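Local coordinates for protein triggering receptor expressed on myeloid cells 1 (Mus musculus, PDB 1U9K) that acts as a cell-surface immune receptor that amplifies inflammatory responses, signalling through the adapter DAP12 once ligands such as PGLYRP1 make it multimerize, at residues 16-24 / 104-112. Numbering follows the deposited sequence.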
# COMPACT_ATOMS: atom_id res chain seq x y z
N THR A 16 12.02 -3.24 8.21
CA THR A 16 10.73 -3.46 7.56
C THR A 16 9.89 -2.20 7.73
O THR A 16 9.83 -1.61 8.84
CB THR A 16 10.02 -4.62 8.23
OG1 THR A 16 10.76 -5.81 8.04
CG2 THR A 16 8.71 -4.89 7.59
N LEU A 17 9.32 -1.75 6.63
CA LEU A 17 8.35 -0.67 6.64
C LEU A 17 6.98 -1.24 6.94
O LEU A 17 6.59 -2.23 6.30
CB LEU A 17 8.30 -0.01 5.29
CG LEU A 17 7.20 1.01 5.06
CD1 LEU A 17 7.41 2.16 6.01
CD2 LEU A 17 7.08 1.43 3.60
N THR A 18 6.25 -0.64 7.88
CA THR A 18 4.86 -1.02 8.12
C THR A 18 4.02 0.23 8.01
O THR A 18 4.33 1.21 8.66
CB THR A 18 4.67 -1.62 9.53
OG1 THR A 18 5.47 -2.80 9.67
CG2 THR A 18 3.26 -2.13 9.73
N VAL A 19 2.94 0.17 7.24
CA VAL A 19 2.05 1.29 7.00
C VAL A 19 0.64 0.77 7.21
O VAL A 19 0.30 -0.30 6.72
CB VAL A 19 2.22 1.81 5.56
CG1 VAL A 19 1.15 2.80 5.19
CG2 VAL A 19 3.60 2.36 5.38
N LYS A 20 -0.12 1.47 8.05
CA LYS A 20 -1.53 1.15 8.33
C LYS A 20 -2.40 2.17 7.62
O LYS A 20 -2.36 3.37 7.96
CB LYS A 20 -1.79 1.22 9.83
CG LYS A 20 -0.91 0.26 10.60
CD LYS A 20 -1.51 -0.20 11.90
CE LYS A 20 -0.47 -1.00 12.68
NZ LYS A 20 -1.14 -2.04 13.60
N CYS A 21 -3.15 1.70 6.65
CA CYS A 21 -4.04 2.50 5.83
C CYS A 21 -5.49 2.22 6.12
O CYS A 21 -6.01 1.21 5.66
CB CYS A 21 -3.79 2.23 4.36
SG CYS A 21 -2.10 2.66 3.87
N PRO A 22 -6.18 3.08 6.84
CA PRO A 22 -7.61 2.87 7.03
C PRO A 22 -8.36 2.99 5.71
O PRO A 22 -7.96 3.76 4.84
CB PRO A 22 -8.03 4.02 7.96
CG PRO A 22 -6.87 4.52 8.55
CD PRO A 22 -5.74 4.28 7.54
N PHE A 23 -9.46 2.25 5.57
CA PHE A 23 -10.39 2.46 4.47
C PHE A 23 -11.82 2.49 4.97
O PHE A 23 -12.16 1.85 5.95
CB PHE A 23 -10.21 1.48 3.32
CG PHE A 23 -10.52 0.04 3.67
CD1 PHE A 23 -11.78 -0.45 3.50
CD2 PHE A 23 -9.52 -0.81 4.11
CE1 PHE A 23 -12.08 -1.77 3.81
CE2 PHE A 23 -9.80 -2.11 4.42
CZ PHE A 23 -11.10 -2.59 4.27
N ASN A 24 -12.65 3.24 4.27
CA ASN A 24 -14.07 3.33 4.62
C ASN A 24 -14.79 2.05 4.19
O ASN A 24 -14.98 1.82 2.99
CB ASN A 24 -14.64 4.56 3.92
CG ASN A 24 -16.08 4.75 4.18
OD1 ASN A 24 -16.81 3.78 4.37
ND2 ASN A 24 -16.52 5.98 4.21
N VAL A 104 -7.12 7.39 -3.30
CA VAL A 104 -6.01 7.35 -2.36
C VAL A 104 -6.53 7.21 -0.94
O VAL A 104 -7.35 7.99 -0.51
CB VAL A 104 -5.15 8.62 -2.52
CG1 VAL A 104 -3.99 8.61 -1.61
CG2 VAL A 104 -4.71 8.78 -4.01
N LEU A 105 -6.07 6.18 -0.23
CA LEU A 105 -6.32 6.00 1.19
C LEU A 105 -5.22 6.71 2.01
O LEU A 105 -4.10 6.94 1.54
CB LEU A 105 -6.33 4.51 1.52
CG LEU A 105 -7.36 3.70 0.73
CD1 LEU A 105 -7.12 2.25 1.02
CD2 LEU A 105 -8.77 4.11 1.09
N PHE A 106 -5.51 7.05 3.25
CA PHE A 106 -4.47 7.48 4.17
C PHE A 106 -3.84 8.72 3.55
O PHE A 106 -4.54 9.61 3.12
CB PHE A 106 -3.50 6.33 4.45
CG PHE A 106 -2.65 6.54 5.67
CD1 PHE A 106 -3.22 6.94 6.87
CD2 PHE A 106 -1.27 6.34 5.62
CE1 PHE A 106 -2.44 7.14 7.99
CE2 PHE A 106 -0.49 6.53 6.74
CZ PHE A 106 -1.07 6.93 7.93
N HIS A 107 -2.50 8.76 3.48
CA HIS A 107 -1.80 9.83 2.78
C HIS A 107 -0.55 9.20 2.12
O HIS A 107 -0.15 8.09 2.48
CB HIS A 107 -1.57 11.04 3.67
CG HIS A 107 -1.00 10.73 5.01
ND1 HIS A 107 -1.76 10.22 6.04
CD2 HIS A 107 0.24 10.89 5.51
CE1 HIS A 107 -1.00 10.03 7.10
NE2 HIS A 107 0.22 10.44 6.81
N PRO A 108 -0.01 9.84 1.09
CA PRO A 108 1.20 9.32 0.48
C PRO A 108 2.29 9.20 1.55
O PRO A 108 2.33 9.96 2.52
CB PRO A 108 1.53 10.36 -0.60
CG PRO A 108 0.23 11.00 -0.92
CD PRO A 108 -0.52 11.00 0.36
N VAL A 109 3.13 8.21 1.36
CA VAL A 109 4.22 7.83 2.22
C VAL A 109 5.48 8.11 1.48
O VAL A 109 5.71 7.51 0.47
CB VAL A 109 4.16 6.27 2.47
CG1 VAL A 109 5.31 5.84 3.23
CG2 VAL A 109 2.85 5.90 3.20
N ARG A 110 6.31 9.02 1.98
CA ARG A 110 7.63 9.31 1.43
C ARG A 110 8.60 8.44 2.25
O ARG A 110 8.90 8.75 3.40
CB ARG A 110 7.98 10.79 1.56
CG ARG A 110 9.43 11.16 1.10
CD ARG A 110 9.73 10.93 -0.36
NE ARG A 110 8.90 11.84 -1.12
CZ ARG A 110 8.84 11.93 -2.43
NH1 ARG A 110 9.63 11.19 -3.20
NH2 ARG A 110 8.01 12.78 -2.96
N LEU A 111 9.02 7.34 1.66
CA LEU A 111 9.97 6.43 2.26
C LEU A 111 11.39 6.86 1.94
O LEU A 111 11.76 7.00 0.78
CB LEU A 111 9.72 5.01 1.79
CG LEU A 111 10.69 3.90 2.18
CD1 LEU A 111 10.62 3.75 3.71
CD2 LEU A 111 10.37 2.61 1.47
N VAL A 112 12.15 7.10 2.99
CA VAL A 112 13.59 7.42 2.88
C VAL A 112 14.38 6.37 3.64
O VAL A 112 14.31 6.30 4.83
CB VAL A 112 13.91 8.81 3.42
CG1 VAL A 112 15.38 9.18 3.22
CG2 VAL A 112 13.03 9.82 2.73
O HOH W 1 -7.98 6.30 4.40
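With CG swung anti to the backbone N (chi1 -163°), Phe106 turns one face of its ring to the backbone of 16-24, where Lys20 O stands 3.6 Å above the ring plane, over its centre. Cys21 SG, turned beside its own backbone N (chi1 -61°), approaches the same ring obliquely, 5.0 Å from the centroid, as a sulfur-aromatic contact. Pro22, whose compact, puckered apolar ring suits the exposed end of the strand, brings CD to 3.7 Å from Phe106 CD1; the broad, flat phenyl ring can meet all three residues together. A water bridges Pro22 O and Phe106 N, donating to the carbonyl oxygen (2.6 Å) and accepting from the amide. Leu105 CD2 packs on Phe23 CB at 3.7 Å. Farther along, apolar side chains fill the buried space tip to tip: branched Val19 CG1 with Val109 CG2, and the longer Leu17 CD2 with Leu111 CD2, both at 4.1 Å.

The nearly antiparallel strands belong to opposite sheets of the V-set immunoglobulin sandwich, in the predicted extracellular part. Cys21 is disulfide-bonded to Cys93 of strand 89-96, the fold's characteristic inter-sheet cross-link. Between these two segments, without direct hydrogen bonds, the contact rests on apolar packing, the sulfur-aromatic approach and one water.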